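Uncharacterized protein (Nitrosomonas europaea, PDB 6M0Q) is of unknown function but sits against another protein in a six-chain assembly, probably as a small accessory partner of hydroxylamine oxidoreductase. Local coordinates at residues Ser29-Ile33 with Ala79-Ser83; Lys48-Lys54 with Val65-Gly70. All coordinates share one frame; numbering follows the deposited sequence.

Contact 1: Ser29-Ile33 with Ala79-Ser83; sequences SLAPI and AREQS
The two flat groups of the helical segment A79-S83, the Q82 amide and the R80 guanidinium, each meet a methyl group of the loop S29-I33. The A31 methyl lies over the Q82 amide rather than beside it: A31 CB is 3.9 Å from Q82 CD and nearly as close to OE1 and NE2. Q82 reaches this place with CG anti to its backbone N (chi1 180°) and the chain extended beyond. I33 CD1 approaches the R80 guanidinium obliquely, 4.3 Å from NE. The polar and aromatic partners of that guanidinium include the C-terminal carboxylate of Y91, in a salt bridge, and W87, in a cation-pi contact. Between these two groups A79 presents its methyl to I33, whose CG1 and CD1 each come within 3.7 Å of A79 CB. I33 also packs on M38 of helix 35-43 and so touches both helices, while its backbone N is hydrogen-bonded to an acidic side chain of another protein's chain. The A31 methyl further rests 3.3 Å from A79 O. At the centre S83 OG accepts a hydrogen bond from A31 N at 2.8 Å, with 158° at the hydrogen. Beside this polar node the L30 methyl CD1 comes within 3.9 Å of S83 OG. The loop, with polyproline-II-like backbone angles from S29 to P32, thus runs beside the last turn of helix 69-83. A water 2.9 Å from S83 OG donates to A31 O, so one serine hydroxyl meets both backbone polar groups of A31, the N directly and the O through the water; these directional bonds fix the loop's register on the helix, whereas the methyl contacts around them are less specific.

Contact 2: Lys48-Lys54 with Val65-Gly70; sequences KPTDVVK and VRVKCG
R66 and K54 lie side by side and point the same way, the aliphatic part of the lysine covering one face of the guanidinium. K54 CG stands over the centre of that group, 3.8 Å from R66 CZ, and CE is 3.7 Å from NH1. The arginine NH2 binds I64 O, while K54 NZ turns to an outside partner, forming a salt bridge with an acidic side chain of another protein's chain; that negative charge would probably ease the proximity of the two cations. V52 crosses R66 at about a right angle: with CG1 anti to the backbone N (chi1 174°), that methyl rests 3.6 Å from R66 CB. V53, on the other face, is turned differently. Its CG1 lies beside the backbone N (chi1 -60°) and meets C69 SG at 3.9 Å, while CG2 leans toward V67 CB. Strands 52-55 and 63-68 pair antiparallel here, in a three-stranded sheet where 63-68 is central and strand 58-60 lies along its far side. V53 and V67 form the hydrogen-bonded pair, V67 N donating to V53 O at 2.7 Å and V53 N to V67 O. At the end of strand 63-68, K68 is both paired with V52 and the N-cap of helix 69-83. A type I turn from K48 to D51 supplies acceptors for the helix start: C69 N binds D51 O almost straight, and G70 N reaches P49 O at 2.8 Å with a more bent geometry (132° at the hydrogen). P49 CB lies 3.9 Å from G70 CA. D51 OD1 accepts from K48 N, met from above the carboxylate plane, which braces the turn. C69 CB packs 3.4 Å from K48 O, and SG closes the disulfide with C44.

Both contacts use helix 69-83: contact 2 holds its beginning, where the strand 63-68 passes into the helix, and contact 1 holds its final turn. They lie on opposite sides of the chain's centre, with centres 22 Å apart and nearest atoms about 11 Å apart, so they do not touch. Along the chain, contact 2 is nested inside the loop closed by contact 1. Helix 35-43, which lies between them in sequence order, touches side chains of both contacts, and the disulfide joins the residue just after its end to the start of helix 69-83. Each contact also meets another protein of the assembly, which places both at an interface.

Contact 1: Ser29-Ile33 with Ala79-Ser83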
ATOM      1  N   SER B  29      -4.181  25.715  30.177  1.00 49.93           N
ATOM      2  CA  SER B  29      -4.909  24.630  29.536  1.00 49.04           C
ATOM      3  C   SER B  29      -6.398  24.922  29.412  1.00 45.27           C
ATOM      4  O   SER B  29      -7.005  25.587  30.255  1.00 45.31           O
ATOM      5  CB  SER B  29      -4.732  23.329  30.314  1.00 51.83           C
ATOM      6  OG  SER B  29      -3.438  22.804  30.117  1.00 55.04           O
ATOM      7  N   LEU B  30      -6.987  24.387  28.352  1.00 41.13           N
ATOM      8  CA  LEU B  30      -8.430  24.411  28.176  1.00 40.34           C
ATOM      9  C   LEU B  30      -9.091  23.343  29.043  1.00 37.95           C
ATOM     10  O   LEU B  30      -8.628  22.194  29.103  1.00 36.23           O
ATOM     11  CB  LEU B  30      -8.772  24.155  26.712  1.00 41.14           C
ATOM     12  CG  LEU B  30      -9.260  25.245  25.768  1.00 40.34           C
ATOM     13  CD1 LEU B  30      -8.990  26.657  26.286  1.00 36.99           C
ATOM     14  CD2 LEU B  30      -8.647  24.984  24.398  1.00 37.73           C
ATOM     15  N   ALA B  31     -10.180  23.719  29.704  1.00 36.02           N
ATOM     16  CA  ALA B  31     -10.985  22.728  30.402  1.00 35.63           C
ATOM     17  C   ALA B  31     -11.466  21.694  29.384  1.00 37.16           C
ATOM     18  O   ALA B  31     -11.910  22.068  28.289  1.00 37.34           O
ATOM     19  CB  ALA B  31     -12.169  23.384  31.113  1.00 36.51           C
ATOM     20  N   PRO B  32     -11.336  20.406  29.668  1.00 36.69           N
ATOM     21  CA  PRO B  32     -11.646  19.414  28.642  1.00 34.99           C
ATOM     22  C   PRO B  32     -13.124  19.424  28.296  1.00 33.13           C
ATOM     23  O   PRO B  32     -13.986  19.719  29.130  1.00 31.69           O
ATOM     24  CB  PRO B  32     -11.217  18.090  29.282  1.00 36.13           C
ATOM     25  CG  PRO B  32     -10.174  18.489  30.266  1.00 36.60           C
ATOM     26  CD  PRO B  32     -10.698  19.787  30.840  1.00 37.95           C
ATOM     27  N   ILE B  33     -13.398  19.170  27.025  1.00 30.61           N
ATOM     28  CA  ILE B  33     -14.748  18.977  26.527  1.00 30.24           C
ATOM     29  C   ILE B  33     -14.678  17.753  25.637  1.00 30.91           C
ATOM     30  O   ILE B  33     -13.824  17.680  24.744  1.00 31.14           O
ATOM     31  CB  ILE B  33     -15.283  20.201  25.754  1.00 27.91           C
ATOM     32  CG1 ILE B  33     -15.182  21.471  26.609  1.00 31.88           C
ATOM     33  CG2 ILE B  33     -16.728  19.943  25.261  1.00 28.25           C
ATOM     34  CD1 ILE B  33     -15.632  22.738  25.906  1.00 30.63           C
ATOM     35  N   ALA B  79     -17.594  24.991  30.841  1.00 52.24           N
ATOM     36  CA  ALA B  79     -16.201  24.625  30.600  1.00 47.85           C
ATOM     37  C   ALA B  79     -15.381  25.848  30.201  1.00 49.67           C
ATOM     38  O   ALA B  79     -14.214  25.977  30.595  1.00 50.16           O
ATOM     39  CB  ALA B  79     -16.107  23.539  29.523  1.00 42.72           C
ATOM     40  N   ARG B  80     -15.970  26.753  29.412  1.00 50.95           N
ATOM     41  CA  ARG B  80     -15.291  27.993  29.050  1.00 54.59           C
ATOM     42  C   ARG B  80     -15.078  28.893  30.262  1.00 60.01           C
ATOM     43  O   ARG B  80     -14.045  29.564  30.350  1.00 59.96           O
ATOM     44  CB  ARG B  80     -16.085  28.738  27.974  1.00 54.46           C
ATOM     45  CG  ARG B  80     -16.350  27.935  26.716  1.00 53.86           C
ATOM     46  CD  ARG B  80     -15.099  27.739  25.897  1.00 53.59           C
ATOM     47  NE  ARG B  80     -15.302  26.868  24.734  1.00 53.25           N
ATOM     48  CZ  ARG B  80     -15.939  27.239  23.626  1.00 54.52           C
ATOM     49  NH1 ARG B  80     -16.467  28.462  23.535  1.00 53.40           N
ATOM     50  NH2 ARG B  80     -16.054  26.391  22.610  1.00 54.81           N
ATOM     51  N   GLU B  81     -16.041  28.932  31.193  1.00 65.41           N
ATOM     52  CA  GLU B  81     -15.833  29.643  32.453  1.00 72.78           C
ATOM     53  C   GLU B  81     -14.656  29.055  33.217  1.00 74.60           C
ATOM     54  O   GLU B  81     -13.793  29.794  33.707  1.00 75.13           O
ATOM     55  CB  GLU B  81     -17.100  29.603  33.316  1.00 77.89           C
ATOM     56  CG  GLU B  81     -18.274  30.419  32.760  1.00 84.19           C
ATOM     57  CD  GLU B  81     -19.638  30.035  33.363  1.00 88.49           C
ATOM     58  OE1 GLU B  81     -19.670  29.295  34.376  1.00 90.31           O
ATOM     59  OE2 GLU B  81     -20.681  30.472  32.815  1.00 88.33           O
ATOM     60  N   GLN B  82     -14.597  27.725  33.322  1.00 75.51           N
ATOM     61  CA  GLN B  82     -13.481  27.095  34.017  1.00 77.21           C
ATOM     62  C   GLN B  82     -12.157  27.325  33.287  1.00 74.73           C
ATOM     63  O   GLN B  82     -11.102  27.366  33.930  1.00 73.78           O
ATOM     64  CB  GLN B  82     -13.755  25.600  34.201  1.00 80.85           C
ATOM     65  CG  GLN B  82     -12.647  24.833  34.912  1.00 85.45           C
ATOM     66  CD  GLN B  82     -12.873  23.327  34.914  1.00 88.91           C
ATOM     67  OE1 GLN B  82     -14.002  22.854  34.742  1.00 89.07           O
ATOM     68  NE2 GLN B  82     -11.793  22.565  35.105  1.00 90.30           N
ATOM     69  N   SER B  83     -12.190  27.494  31.957  1.00 73.46           N
ATOM     70  CA  SER B  83     -10.953  27.749  31.212  1.00 72.70           C
ATOM     71  C   SER B  83     -10.394  29.141  31.509  1.00 75.27           C
ATOM     72  O   SER B  83      -9.169  29.327  31.508  1.00 74.00           O
ATOM     73  CB  SER B  83     -11.174  27.585  29.699  1.00 68.64           C
ATOM     74  OG  SER B  83     -11.428  26.238  29.313  1.00 64.04           O
TER
HETATM   75  O   HOH W   1     -12.723  24.668  27.284  1.00 31.71           O

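Contact 2: Lys48-Lys54 with Val65-Gly70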
ATOM      1  N   LYS B  48     -31.681  28.072  18.471  1.00 53.20           N
ATOM      2  CA  LYS B  48     -32.279  28.551  19.697  1.00 55.59           C
ATOM      3  C   LYS B  48     -31.962  27.586  20.838  1.00 52.82           C
ATOM      4  O   LYS B  48     -31.679  26.408  20.605  1.00 49.24           O
ATOM      5  CB  LYS B  48     -33.788  28.707  19.514  1.00 58.29           C
ATOM      6  CG  LYS B  48     -34.150  29.855  18.580  1.00 62.34           C
ATOM      7  CD  LYS B  48     -35.665  30.058  18.487  1.00 66.62           C
ATOM      8  CE  LYS B  48     -36.019  31.315  17.676  1.00 70.50           C
ATOM      9  NZ  LYS B  48     -35.502  32.614  18.259  1.00 72.02           N
ATOM     10  N   PRO B  49     -31.976  28.066  22.085  1.00 52.26           N
ATOM     11  CA  PRO B  49     -31.743  27.147  23.209  1.00 50.64           C
ATOM     12  C   PRO B  49     -32.806  26.075  23.322  1.00 49.26           C
ATOM     13  O   PRO B  49     -32.552  25.031  23.934  1.00 49.64           O
ATOM     14  CB  PRO B  49     -31.742  28.070  24.435  1.00 52.00           C
ATOM     15  CG  PRO B  49     -31.494  29.436  23.887  1.00 52.36           C
ATOM     16  CD  PRO B  49     -32.142  29.456  22.540  1.00 51.87           C
ATOM     17  N   THR B  50     -33.986  26.286  22.746  1.00 48.01           N
ATOM     18  CA  THR B  50     -35.026  25.272  22.807  1.00 45.05           C
ATOM     19  C   THR B  50     -34.953  24.273  21.665  1.00 42.25           C
ATOM     20  O   THR B  50     -35.613  23.235  21.742  1.00 40.02           O
ATOM     21  CB  THR B  50     -36.413  25.934  22.820  1.00 47.57           C
ATOM     22  OG1 THR B  50     -36.514  26.846  21.717  1.00 48.96           O
ATOM     23  CG2 THR B  50     -36.618  26.685  24.124  1.00 47.92           C
ATOM     24  N   ASP B  51     -34.177  24.551  20.617  1.00 44.98           N
ATOM     25  CA  ASP B  51     -34.076  23.623  19.494  1.00 46.72           C
ATOM     26  C   ASP B  51     -33.468  22.291  19.913  1.00 40.43           C
ATOM     27  O   ASP B  51     -32.673  22.200  20.851  1.00 38.75           O
ATOM     28  CB  ASP B  51     -33.251  24.220  18.357  1.00 51.14           C
ATOM     29  CG  ASP B  51     -34.028  25.242  17.575  1.00 56.97           C
ATOM     30  OD1 ASP B  51     -33.408  26.208  17.076  1.00 60.40           O
ATOM     31  OD2 ASP B  51     -35.273  25.085  17.499  1.00 57.33           O
ATOM     32  N   VAL B  52     -33.852  21.245  19.200  1.00 40.29           N
ATOM     33  CA  VAL B  52     -33.389  19.895  19.486  1.00 37.33           C
ATOM     34  C   VAL B  52     -32.689  19.378  18.237  1.00 37.69           C
ATOM     35  O   VAL B  52     -33.210  19.523  17.125  1.00 38.93           O
ATOM     36  CB  VAL B  52     -34.561  18.990  19.918  1.00 36.79           C
ATOM     37  CG1 VAL B  52     -34.116  17.556  20.078  1.00 36.53           C
ATOM     38  CG2 VAL B  52     -35.204  19.540  21.228  1.00 34.26           C
ATOM     39  N   VAL B  53     -31.486  18.825  18.413  1.00 33.04           N
ATOM     40  CA  VAL B  53     -30.739  18.255  17.304  1.00 32.14           C
ATOM     41  C   VAL B  53     -30.413  16.806  17.621  1.00 31.00           C
ATOM     42  O   VAL B  53     -30.458  16.359  18.771  1.00 32.53           O
ATOM     43  CB  VAL B  53     -29.439  19.031  16.992  1.00 30.81           C
ATOM     44  CG1 VAL B  53     -29.745  20.481  16.614  1.00 32.41           C
ATOM     45  CG2 VAL B  53     -28.482  18.950  18.179  1.00 27.72           C
ATOM     46  N   LYS B  54     -30.096  16.065  16.574  1.00 30.66           N
ATOM     47  CA  LYS B  54     -29.597  14.717  16.755  1.00 29.56           C
ATOM     48  C   LYS B  54     -28.152  14.762  17.233  1.00 31.93           C
ATOM     49  O   LYS B  54     -27.361  15.623  16.816  1.00 28.11           O
ATOM     50  CB  LYS B  54     -29.676  13.933  15.456  1.00 29.77           C
ATOM     51  CG  LYS B  54     -31.062  13.593  15.026  1.00 32.34           C
ATOM     52  CD  LYS B  54     -30.936  12.660  13.870  1.00 33.32           C
ATOM     53  CE  LYS B  54     -31.993  12.890  12.869  1.00 34.17           C
ATOM     54  NZ  LYS B  54     -31.677  12.201  11.593  1.00 30.55           N
ATOM     55  N   VAL B  65     -29.641   9.669  19.874  1.00 33.21           N
ATOM     56  CA  VAL B  65     -30.009  10.537  20.978  1.00 32.53           C
ATOM     57  C   VAL B  65     -30.309  11.931  20.457  1.00 32.04           C
ATOM     58  O   VAL B  65     -29.653  12.436  19.536  1.00 30.18           O
ATOM     59  CB  VAL B  65     -28.877  10.554  22.020  1.00 34.25           C
ATOM     60  CG1 VAL B  65     -29.092  11.666  23.070  1.00 32.64           C
ATOM     61  CG2 VAL B  65     -28.789   9.202  22.676  1.00 35.36           C
ATOM     62  N   ARG B  66     -31.324  12.550  21.034  1.00 31.62           N
ATOM     63  CA  ARG B  66     -31.649  13.930  20.749  1.00 31.88           C
ATOM     64  C   ARG B  66     -31.082  14.798  21.862  1.00 32.20           C
ATOM     65  O   ARG B  66     -31.105  14.426  23.042  1.00 31.15           O
ATOM     66  CB  ARG B  66     -33.167  14.118  20.610  1.00 31.37           C
ATOM     67  CG  ARG B  66     -33.692  14.036  19.149  1.00 31.30           C
ATOM     68  CD  ARG B  66     -33.427  12.660  18.472  1.00 32.41           C
ATOM     69  NE  ARG B  66     -34.032  12.574  17.136  1.00 29.88           N
ATOM     70  CZ  ARG B  66     -33.983  11.508  16.339  1.00 32.32           C
ATOM     71  NH1 ARG B  66     -34.576  11.538  15.142  1.00 31.90           N
ATOM     72  NH2 ARG B  66     -33.337  10.414  16.727  1.00 30.93           N
ATOM     73  N   VAL B  67     -30.544  15.944  21.477  1.00 31.47           N
ATOM     74  CA  VAL B  67     -29.868  16.845  22.394  1.00 32.60           C
ATOM     75  C   VAL B  67     -30.582  18.183  22.338  1.00 34.88           C
ATOM     76  O   VAL B  67     -30.888  18.674  21.245  1.00 33.15           O
ATOM     77  CB  VAL B  67     -28.383  16.984  22.018  1.00 35.07           C
ATOM     78  CG1 VAL B  67     -27.731  18.116  22.780  1.00 36.49           C
ATOM     79  CG2 VAL B  67     -27.672  15.654  22.279  1.00 36.66           C
ATOM     80  N   LYS B  68     -30.858  18.767  23.506  1.00 38.69           N
ATOM     81  CA  LYS B  68     -31.430  20.104  23.552  1.00 41.52           C
ATOM     82  C   LYS B  68     -30.294  21.120  23.548  1.00 42.42           C
ATOM     83  O   LYS B  68     -29.393  21.056  24.395  1.00 41.62           O
ATOM     84  CB  LYS B  68     -32.319  20.306  24.781  1.00 45.47           C
ATOM     85  CG  LYS B  68     -33.008  21.686  24.780  1.00 50.55           C
ATOM     86  CD  LYS B  68     -34.008  21.874  25.928  1.00 56.76           C
ATOM     87  CE  LYS B  68     -33.301  22.332  27.212  1.00 61.65           C
ATOM     88  NZ  LYS B  68     -34.259  22.724  28.291  1.00 63.54           N
ATOM     89  N   CYS B  69     -30.352  22.062  22.603  1.00 39.18           N
ATOM     90  CA  CYS B  69     -29.232  22.972  22.397  1.00 40.95           C
ATOM     91  C   CYS B  69     -28.942  23.815  23.624  1.00 41.62           C
ATOM     92  O   CYS B  69     -27.779  24.147  23.877  1.00 41.07           O
ATOM     93  CB  CYS B  69     -29.492  23.856  21.186  1.00 44.86           C
ATOM     94  SG  CYS B  69     -29.296  22.899  19.671  1.00 47.55           S
ATOM     95  N   GLY B  70     -29.972  24.169  24.397  1.00 43.70           N
ATOM     96  CA  GLY B  70     -29.744  24.897  25.634  1.00 44.65           C
ATOM     97  C   GLY B  70     -28.823  24.157  26.585  1.00 46.05           C
ATOM     98  O   GLY B  70     -27.944  24.760  27.203  1.00 45.03           O
TER